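Local coordinates for protein 3-hydroxyacyl-CoA dehydrogenase type-2 (Mycobacterium avium, PDB 3PPI) that probably catalyses the nicotinamide-dependent interconversion of 3-hydroxyacyl-CoA and 3-ketoacyl-CoA as a member of the short-chain dehydrogenase/reductase family, at residues 133-144 with 186-197; 209-217 with 259-270. One frame throughout, in Å; residues are numbered along the deposited sequence.

Contact 1: residues 133-144 with 186-197; sequences FTKTIDLYLNGT and AYAAAKAGVIGL
A190 points its CB into helix 133-144, where I137 CD1 meets it at 3.7 Å and Y140 CB lies alongside. One turn earlier A186 is received by F133 and T136, its CB 3.7 Å from F133 CD1. F133 reaches it because CG stands anti to the backbone N (chi1 -175°), carrying the ring forward along the partner helix, so that CE1 and CZ also meet A189. Alanines suit these places: the axes run almost parallel, 13° apart and only 8.2 Å at closest approach. G193 continues the pattern. It carries no CB where the methyls of L141 come against its backbone, CD1 lying 3.8 Å from G193 C.

On the flank of this seam, Y187 turns its edge to a face of the Y140 ring, a T-shaped pair with planes at 78°. Y187 and K191 have the spacing of the YxxxK signature of short-chain dehydrogenases, which makes this flank the probable active-site side. K191 CG lies over the Y187 ring. K191 NZ hydrogen-bonds to a water 2.7 Å away, and that water lies 2.9 Å from Y140 O, to which it can donate, consistent with the family's lysine-bound water. Y140 O also accepts from T144 OG1, which comes from above the carbonyl plane, and it touches V194 CG2.

Farther out, K191 NZ also hydrogen-bonds to T172 O, and Y140 OH binds G112 O, fixing that ring from its far end. Helix 130-156 packs against a second subunit, where I137 meets its own counterpart and F133 stacks on Y145 of that subunit.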
loop_
_atom_site.group_PDB
_atom_site.type_symbol
_atom_site.label_atom_id
_atom_site.label_comp_id
_atom_site.label_asym_id
_atom_site.label_seq_id
_atom_site.Cartn_x
_atom_site.Cartn_y
_atom_site.Cartn_z
ATOM N N PHE A 133 18.615 13.989 11.616
ATOM C CA PHE A 133 17.531 13.776 10.674
ATOM C C PHE A 133 17.838 14.396 9.304
ATOM O O PHE A 133 17.778 13.720 8.284
ATOM C CB PHE A 133 16.225 14.363 11.234
ATOM C CG PHE A 133 15.006 14.087 10.385
ATOM C CD1 PHE A 133 14.286 12.929 10.549
ATOM C CD2 PHE A 133 14.541 15.034 9.476
ATOM C CE1 PHE A 133 13.176 12.675 9.788
ATOM C CE2 PHE A 133 13.427 14.792 8.712
ATOM C CZ PHE A 133 12.730 13.611 8.864
ATOM N N THR A 134 18.160 15.688 9.272
ATOM C CA THR A 134 18.378 16.376 7.984
ATOM C C THR A 134 19.557 15.815 7.206
ATOM O O THR A 134 19.486 15.748 5.991
ATOM C CB THR A 134 18.543 17.888 8.136
ATOM O OG1 THR A 134 19.629 18.138 9.002
ATOM C CG2 THR A 134 17.285 18.515 8.729
ATOM N N LYS A 135 20.619 15.392 7.890
ATOM C CA LYS A 135 21.725 14.700 7.218
ATOM C C LYS A 135 21.269 13.447 6.468
ATOM O O LYS A 135 21.729 13.186 5.353
ATOM C CB LYS A 135 22.821 14.303 8.219
ATOM N N THR A 136 20.383 12.671 7.096
ATOM C CA THR A 136 19.850 11.455 6.512
ATOM C C THR A 136 18.962 11.749 5.312
ATOM O O THR A 136 19.099 11.116 4.247
ATOM C CB THR A 136 19.093 10.637 7.572
ATOM O OG1 THR A 136 20.015 10.325 8.624
ATOM C CG2 THR A 136 18.499 9.350 6.974
ATOM N N ILE A 137 18.060 12.712 5.471
ATOM C CA ILE A 137 17.249 13.178 4.351
ATOM C C ILE A 137 18.156 13.689 3.211
ATOM O O ILE A 137 17.907 13.380 2.045
ATOM C CB ILE A 137 16.283 14.326 4.754
ATOM C CG1 ILE A 137 15.270 13.891 5.833
ATOM C CG2 ILE A 137 15.557 14.910 3.523
ATOM C CD1 ILE A 137 14.631 12.547 5.654
ATOM N N ASP A 138 19.174 14.484 3.547
ATOM C CA ASP A 138 20.088 15.035 2.534
ATOM C C ASP A 138 20.773 13.945 1.691
ATOM O O ASP A 138 20.797 14.037 0.475
ATOM C CB ASP A 138 21.180 15.910 3.154
ATOM C CG ASP A 138 20.674 17.275 3.636
ATOM O OD1 ASP A 138 19.600 17.761 3.214
ATOM O OD2 ASP A 138 21.378 17.873 4.468
ATOM N N LEU A 139 21.295 12.911 2.341
ATOM C CA LEU A 139 22.042 11.869 1.650
ATOM C C LEU A 139 21.120 10.969 0.810
ATOM O O LEU A 139 21.390 10.737 -0.373
ATOM C CB LEU A 139 22.818 11.005 2.657
ATOM C CG LEU A 139 23.677 9.871 2.076
ATOM C CD1 LEU A 139 24.683 10.448 1.069
ATOM C CD2 LEU A 139 24.414 9.092 3.174
ATOM N N TYR A 140 20.039 10.469 1.420
ATOM C CA TYR A 140 19.221 9.414 0.809
ATOM C C TYR A 140 18.084 9.913 -0.073
ATOM O O TYR A 140 17.728 9.244 -1.062
ATOM C CB TYR A 140 18.684 8.442 1.876
ATOM C CG TYR A 140 19.794 7.718 2.559
ATOM C CD1 TYR A 140 20.543 6.773 1.872
ATOM C CD2 TYR A 140 20.154 8.020 3.876
ATOM C CE1 TYR A 140 21.620 6.126 2.486
ATOM C CE2 TYR A 140 21.205 7.379 4.490
ATOM C CZ TYR A 140 21.935 6.425 3.790
ATOM O OH TYR A 140 23.012 5.798 4.371
ATOM N N LEU A 141 17.498 11.060 0.288
ATOM C CA LEU A 141 16.407 11.638 -0.495
ATOM C C LEU A 141 16.939 12.744 -1.421
ATOM O O LEU A 141 16.866 12.606 -2.647
ATOM C CB LEU A 141 15.287 12.148 0.413
ATOM C CG LEU A 141 14.060 12.751 -0.269
ATOM C CD1 LEU A 141 13.537 11.833 -1.411
ATOM C CD2 LEU A 141 12.975 13.018 0.772
ATOM N N ASN A 142 17.471 13.834 -0.865
ATOM C CA ASN A 142 18.000 14.925 -1.715
ATOM C C ASN A 142 19.082 14.412 -2.679
ATOM O O ASN A 142 19.079 14.758 -3.854
ATOM C CB ASN A 142 18.540 16.131 -0.904
ATOM C CG ASN A 142 17.456 16.843 -0.101
ATOM O OD1 ASN A 142 16.313 16.493 -0.183
ATOM N ND2 ASN A 142 17.833 17.829 0.692
ATOM N N GLY A 143 19.987 13.571 -2.186
ATOM C CA GLY A 143 21.025 12.990 -3.034
ATOM C C GLY A 143 20.454 12.190 -4.200
ATOM O O GLY A 143 20.918 12.303 -5.338
ATOM N N THR A 144 19.429 11.405 -3.929
ATOM C CA THR A 144 18.751 10.645 -4.985
ATOM C C THR A 144 18.134 11.582 -6.009
ATOM O O THR A 144 18.297 11.364 -7.220
ATOM C CB THR A 144 17.691 9.700 -4.415
ATOM O OG1 THR A 144 18.360 8.697 -3.646
ATOM C CG2 THR A 144 16.853 9.018 -5.538
ATOM N N ALA A 186 14.464 8.707 10.886
ATOM C CA ALA A 186 15.152 9.482 9.838
ATOM C C ALA A 186 15.272 8.667 8.545
ATOM O O ALA A 186 14.868 9.118 7.466
ATOM C CB ALA A 186 16.510 9.937 10.301
ATOM N N TYR A 187 15.777 7.443 8.677
ATOM C CA TYR A 187 15.941 6.535 7.518
ATOM C C TYR A 187 14.590 6.177 6.891
ATOM O O TYR A 187 14.446 6.166 5.672
ATOM C CB TYR A 187 16.689 5.270 7.959
ATOM C CG TYR A 187 17.123 4.335 6.848
ATOM C CD1 TYR A 187 18.257 4.614 6.099
ATOM C CD2 TYR A 187 16.433 3.152 6.591
ATOM C CE1 TYR A 187 18.685 3.771 5.104
ATOM C CE2 TYR A 187 16.854 2.278 5.587
ATOM C CZ TYR A 187 17.990 2.591 4.849
ATOM O OH TYR A 187 18.456 1.768 3.845
ATOM N N ALA A 188 13.592 5.937 7.728
ATOM C CA ALA A 188 12.259 5.593 7.273
ATOM C C ALA A 188 11.640 6.716 6.432
ATOM O O ALA A 188 11.085 6.481 5.340
ATOM C CB ALA A 188 11.349 5.273 8.498
ATOM N N ALA A 189 11.743 7.936 6.940
ATOM C CA ALA A 189 11.254 9.131 6.225
ATOM C C ALA A 189 11.951 9.319 4.869
ATOM O O ALA A 189 11.296 9.509 3.835
ATOM C CB ALA A 189 11.434 10.367 7.111
ATOM N N ALA A 190 13.267 9.211 4.873
ATOM C CA ALA A 190 14.066 9.411 3.661
ATOM C C ALA A 190 13.705 8.382 2.600
ATOM O O ALA A 190 13.466 8.715 1.446
ATOM C CB ALA A 190 15.534 9.335 3.990
ATOM N N LYS A 191 13.606 7.137 3.007
ATOM C CA LYS A 191 13.330 6.055 2.063
ATOM C C LYS A 191 11.880 6.033 1.591
ATOM O O LYS A 191 11.600 5.688 0.429
ATOM C CB LYS A 191 13.764 4.743 2.710
ATOM C CG LYS A 191 15.308 4.677 2.947
ATOM C CD LYS A 191 16.095 4.826 1.633
ATOM C CE LYS A 191 17.550 4.223 1.697
ATOM N NZ LYS A 191 18.180 4.079 0.328
ATOM N N ALA A 192 10.956 6.424 2.467
ATOM C CA ALA A 192 9.560 6.653 2.060
ATOM C C ALA A 192 9.457 7.766 1.012
ATOM O O ALA A 192 8.679 7.675 0.039
ATOM C CB ALA A 192 8.665 6.934 3.292
ATOM N N GLY A 193 10.258 8.808 1.184
ATOM C CA GLY A 193 10.347 9.870 0.186
ATOM C C GLY A 193 10.754 9.322 -1.179
ATOM O O GLY A 193 10.150 9.671 -2.192
ATOM N N VAL A 194 11.769 8.460 -1.218
ATOM C CA VAL A 194 12.187 7.807 -2.473
ATOM C C VAL A 194 11.084 6.922 -3.085
ATOM O O VAL A 194 10.788 6.976 -4.295
ATOM C CB VAL A 194 13.491 6.984 -2.267
ATOM C CG1 VAL A 194 13.848 6.200 -3.539
ATOM C CG2 VAL A 194 14.648 7.927 -1.919
ATOM N N ILE A 195 10.443 6.139 -2.236
ATOM C CA ILE A 195 9.321 5.340 -2.677
ATOM C C ILE A 195 8.267 6.213 -3.369
ATOM O O ILE A 195 7.884 5.919 -4.500
ATOM C CB ILE A 195 8.697 4.553 -1.509
ATOM C CG1 ILE A 195 9.640 3.402 -1.108
ATOM C CG2 ILE A 195 7.266 4.075 -1.870
ATOM C CD1 ILE A 195 9.245 2.703 0.181
ATOM N N GLY A 196 7.840 7.295 -2.727
ATOM C CA GLY A 196 6.794 8.174 -3.293
ATOM C C GLY A 196 7.224 8.949 -4.542
ATOM O O GLY A 196 6.424 9.278 -5.419
ATOM N N LEU A 197 8.507 9.232 -4.617
ATOM C CA LEU A 197 9.087 9.901 -5.772
ATOM C C LEU A 197 8.932 9.051 -7.050
ATOM O O LEU A 197 8.824 9.596 -8.146
ATOM C CB LEU A 197 10.572 10.170 -5.501
ATOM C CG LEU A 197 11.431 10.740 -6.620
ATOM C CD1 LEU A 197 10.813 12.048 -7.122
ATOM C CD2 LEU A 197 12.856 10.930 -6.107
HETATM O O HOH W 1 18.564 6.464 -0.965
#

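Contact 2: residues 209-217 with 259-270; sequences GIRVNTIAP and LLTNGYINGEVM
T214 pairs with V269 and I215 with M270 in parallel register, strand 210-217 lying beside the last strand of the chain's sheet. M270 N bonds to T214 O at 2.8 Å, flanked by T214 N to E268 O and A216 N to M270 O. Before these pairs the partner is a loop, and asparagine side chains continue the bonding: N266 OD1 takes V212 N at 2.9 Å, while N213 OD1 takes E268 N at 3.0 Å. An amide suits both places: its oxygen stands in for a peptide carbonyl and its nitrogen still donates. N213 ND2 uses that second role on I265 O, from above the carbonyl plane.

R211 reaches among carbonyls of the helix end and following loop, its chain bent at chi3 (-57°). In the guanidinium plane NH1 gives a nearly straight bond to L259 O (2.8 Å, 165°) and a somewhat bent one to I265 O (2.9 Å). N262 O lies 3.0 Å above the guanidinium plane, an electrostatic contact, not a hydrogen bond. In the last turn of helix 249-261, L259 CD1 packs on I215 CG1 at 3.5 Å, both branched and apolar.

E165 forms a salt bridge with R211 NE, so this buried cation has a charged partner. Its charge would be expected to suit the carbonyl-rich helix end, where one guanidinium bonds firmly to L259 O and I265 O and weakly to L260 O.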
loop_
_atom_site.group_PDB
_atom_site.type_symbol
_atom_site.label_atom_id
_atom_site.label_comp_id
_atom_site.label_asym_id
_atom_site.label_seq_id
_atom_site.Cartn_x
_atom_site.Cartn_y
_atom_site.Cartn_z
ATOM N N GLY A 209 10.301 9.298 -22.563
ATOM C CA GLY A 209 10.542 7.873 -22.706
ATOM C C GLY A 209 11.652 7.351 -21.803
ATOM O O GLY A 209 12.489 6.543 -22.233
ATOM N N ILE A 210 11.650 7.801 -20.550
ATOM C CA ILE A 210 12.600 7.326 -19.560
ATOM C C ILE A 210 11.796 6.671 -18.433
ATOM O O ILE A 210 10.972 7.327 -17.785
ATOM C CB ILE A 210 13.469 8.468 -18.994
ATOM C CG1 ILE A 210 14.287 9.123 -20.108
ATOM C CG2 ILE A 210 14.387 7.947 -17.896
ATOM C CD1 ILE A 210 14.977 10.403 -19.652
ATOM N N ARG A 211 12.019 5.375 -18.219
ATOM C CA ARG A 211 11.317 4.662 -17.167
ATOM C C ARG A 211 12.006 4.913 -15.838
ATOM O O ARG A 211 13.224 5.086 -15.798
ATOM C CB ARG A 211 11.237 3.161 -17.495
ATOM C CG ARG A 211 10.209 2.876 -18.657
ATOM C CD ARG A 211 10.069 1.405 -18.981
ATOM N NE ARG A 211 11.358 0.853 -19.334
ATOM C CZ ARG A 211 12.161 0.150 -18.533
ATOM N NH1 ARG A 211 11.813 -0.185 -17.293
ATOM N NH2 ARG A 211 13.335 -0.238 -19.006
ATOM N N VAL A 212 11.216 4.948 -14.766
ATOM C CA VAL A 212 11.741 5.099 -13.417
ATOM C C VAL A 212 11.104 4.064 -12.491
ATOM O O VAL A 212 9.890 4.028 -12.350
ATOM C CB VAL A 212 11.485 6.497 -12.843
ATOM C CG1 VAL A 212 12.128 6.614 -11.450
ATOM C CG2 VAL A 212 12.033 7.572 -13.779
ATOM N N ASN A 213 11.943 3.235 -11.879
ATOM C CA ASN A 213 11.517 2.240 -10.907
ATOM C C ASN A 213 12.494 2.248 -9.732
ATOM O O ASN A 213 13.569 2.850 -9.804
ATOM C CB ASN A 213 11.453 0.851 -11.517
ATOM C CG ASN A 213 10.448 0.750 -12.649
ATOM O OD1 ASN A 213 9.244 0.729 -12.416
ATOM N ND2 ASN A 213 10.945 0.700 -13.882
ATOM N N THR A 214 12.081 1.592 -8.659
ATOM C CA THR A 214 12.799 1.587 -7.413
ATOM C C THR A 214 12.821 0.187 -6.829
ATOM O O THR A 214 11.830 -0.551 -6.919
ATOM C CB THR A 214 12.079 2.535 -6.435
ATOM O OG1 THR A 214 12.212 3.871 -6.933
ATOM C CG2 THR A 214 12.630 2.437 -4.990
ATOM N N ILE A 215 13.947 -0.170 -6.219
ATOM C CA ILE A 215 14.065 -1.406 -5.465
ATOM C C ILE A 215 14.035 -1.009 -4.005
ATOM O O ILE A 215 14.760 -0.086 -3.584
ATOM C CB ILE A 215 15.384 -2.147 -5.764
ATOM C CG1 ILE A 215 15.465 -2.536 -7.253
ATOM C CG2 ILE A 215 15.530 -3.382 -4.859
ATOM C CD1 ILE A 215 16.838 -3.107 -7.679
ATOM N N ALA A 216 13.191 -1.691 -3.233
ATOM C CA ALA A 216 13.158 -1.546 -1.770
ATOM C C ALA A 216 13.747 -2.803 -1.149
ATOM O O ALA A 216 13.044 -3.797 -0.976
ATOM C CB ALA A 216 11.724 -1.323 -1.274
ATOM N N PRO A 217 15.044 -2.782 -0.829
ATOM C CA PRO A 217 15.614 -3.988 -0.249
ATOM C C PRO A 217 15.181 -4.229 1.191
ATOM O O PRO A 217 14.846 -3.285 1.916
ATOM C CB PRO A 217 17.124 -3.736 -0.283
ATOM C CG PRO A 217 17.333 -2.565 -1.168
ATOM C CD PRO A 217 16.074 -1.762 -1.127
ATOM N N LEU A 259 14.930 -4.318 -14.036
ATOM C CA LEU A 259 14.196 -3.042 -14.132
ATOM C C LEU A 259 14.686 -2.179 -15.293
ATOM O O LEU A 259 13.931 -1.394 -15.869
ATOM C CB LEU A 259 14.301 -2.268 -12.828
ATOM C CG LEU A 259 13.575 -2.924 -11.646
ATOM C CD1 LEU A 259 13.810 -2.179 -10.330
ATOM C CD2 LEU A 259 12.100 -3.052 -11.939
ATOM N N LEU A 260 15.954 -2.329 -15.624
ATOM C CA LEU A 260 16.544 -1.628 -16.747
ATOM C C LEU A 260 16.131 -2.218 -18.085
ATOM O O LEU A 260 16.048 -1.481 -19.066
ATOM C CB LEU A 260 18.068 -1.624 -16.634
ATOM C CG LEU A 260 18.672 -0.831 -15.465
ATOM C CD1 LEU A 260 20.176 -0.859 -15.555
ATOM C CD2 LEU A 260 18.172 0.610 -15.417
ATOM N N THR A 261 15.888 -3.524 -18.148
ATOM C CA THR A 261 15.675 -4.191 -19.438
ATOM C C THR A 261 14.215 -4.516 -19.784
ATOM O O THR A 261 13.871 -4.562 -20.965
ATOM C CB THR A 261 16.481 -5.501 -19.532
ATOM O OG1 THR A 261 16.143 -6.346 -18.426
ATOM C CG2 THR A 261 17.998 -5.203 -19.524
ATOM N N ASN A 262 13.354 -4.753 -18.799
ATOM C CA ASN A 262 11.955 -5.088 -19.105
ATOM C C ASN A 262 11.246 -3.821 -19.573
ATOM O O ASN A 262 11.225 -2.826 -18.851
ATOM C CB ASN A 262 11.235 -5.634 -17.868
ATOM C CG ASN A 262 9.804 -6.022 -18.166
ATOM O OD1 ASN A 262 8.934 -5.166 -18.299
ATOM N ND2 ASN A 262 9.555 -7.324 -18.286
ATOM N N GLY A 263 10.645 -3.862 -20.753
ATOM C CA GLY A 263 10.123 -2.642 -21.373
ATOM C C GLY A 263 8.835 -2.058 -20.801
ATOM O O GLY A 263 8.508 -0.914 -21.108
ATOM N N TYR A 264 8.098 -2.811 -19.977
ATOM C CA TYR A 264 6.792 -2.323 -19.499
ATOM C C TYR A 264 6.762 -1.937 -18.026
ATOM O O TYR A 264 5.818 -1.287 -17.592
ATOM C CB TYR A 264 5.665 -3.335 -19.799
ATOM C CG TYR A 264 4.302 -2.689 -20.051
ATOM C CD1 TYR A 264 4.146 -1.716 -21.029
ATOM C CD2 TYR A 264 3.175 -3.055 -19.321
ATOM C CE1 TYR A 264 2.922 -1.118 -21.264
ATOM C CE2 TYR A 264 1.939 -2.469 -19.575
ATOM C CZ TYR A 264 1.828 -1.495 -20.554
ATOM O OH TYR A 264 0.615 -0.895 -20.817
ATOM N N ILE A 265 7.775 -2.309 -17.248
ATOM C CA ILE A 265 7.741 -2.011 -15.808
ATOM C C ILE A 265 8.156 -0.551 -15.621
ATOM O O ILE A 265 9.232 -0.140 -16.079
ATOM C CB ILE A 265 8.604 -2.996 -14.972
ATOM C CG1 ILE A 265 8.384 -2.767 -13.468
ATOM C CG2 ILE A 265 10.090 -2.916 -15.340
ATOM C CD1 ILE A 265 8.643 -4.036 -12.603
ATOM N N ASN A 266 7.256 0.241 -15.036
ATOM C CA ASN A 266 7.469 1.677 -14.871
ATOM C C ASN A 266 6.677 2.207 -13.673
ATOM O O ASN A 266 5.547 1.778 -13.427
ATOM C CB ASN A 266 7.040 2.420 -16.144
ATOM C CG ASN A 266 7.601 3.844 -16.228
ATOM O OD1 ASN A 266 8.473 4.220 -15.451
ATOM N ND2 ASN A 266 7.104 4.635 -17.198
ATOM N N GLY A 267 7.264 3.161 -12.950
ATOM C CA GLY A 267 6.656 3.723 -11.758
ATOM C C GLY A 267 6.379 2.755 -10.625
ATOM O O GLY A 267 5.468 2.968 -9.831
ATOM N N GLU A 268 7.155 1.687 -10.553
ATOM C CA GLU A 268 6.917 0.593 -9.631
ATOM C C GLU A 268 8.020 0.515 -8.588
ATOM O O GLU A 268 9.181 0.827 -8.853
ATOM C CB GLU A 268 6.802 -0.723 -10.431
ATOM C CG GLU A 268 6.906 -2.060 -9.642
ATOM C CD GLU A 268 5.798 -2.251 -8.599
ATOM O OE1 GLU A 268 5.131 -1.253 -8.183
ATOM O OE2 GLU A 268 5.609 -3.409 -8.167
ATOM N N VAL A 269 7.637 0.113 -7.388
ATOM C CA VAL A 269 8.582 -0.194 -6.326
ATOM C C VAL A 269 8.597 -1.707 -6.107
ATOM O O VAL A 269 7.550 -2.315 -5.824
ATOM C CB VAL A 269 8.204 0.487 -5.013
ATOM C CG1 VAL A 269 9.237 0.125 -3.933
ATOM C CG2 VAL A 269 8.134 2.001 -5.202
ATOM N N MET A 270 9.773 -2.302 -6.267
ATOM C CA MET A 270 9.956 -3.744 -6.113
ATOM C C MET A 270 10.575 -4.053 -4.754
ATOM O O MET A 270 11.736 -3.705 -4.498
ATOM C CB MET A 270 10.895 -4.282 -7.193
ATOM C CG MET A 270 11.168 -5.769 -7.051
ATOM S SD MET A 270 12.608 -6.374 -7.968
ATOM C CE MET A 270 12.107 -6.114 -9.638
HETATM O O HOH W 2 8.141 7.204 -17.696
HETATM O O HOH W 3 13.774 1.247 -14.340
#

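In the fold
From the N terminus, the chain first closes a loop at contact 1: helix 130-156 is followed by strand 167-172, and helix 185-205 returns beside helix 130-156 on one side of the parallel sheet. Helix 185-205 leads directly into strand 210-217, where contact 2 opens. After two short helices, helix 249-261 brings the chain to strand 269-272, the outermost on that side within this chain, closing the second loop next to strand 210-217. The contacts are thus in series, neither nested nor crossed. They meet where helix 185-205 lies on the sheet: V194 packs on T214, and I195 on V269, joining the helix pair to the last strands of this Rossmann-type fold.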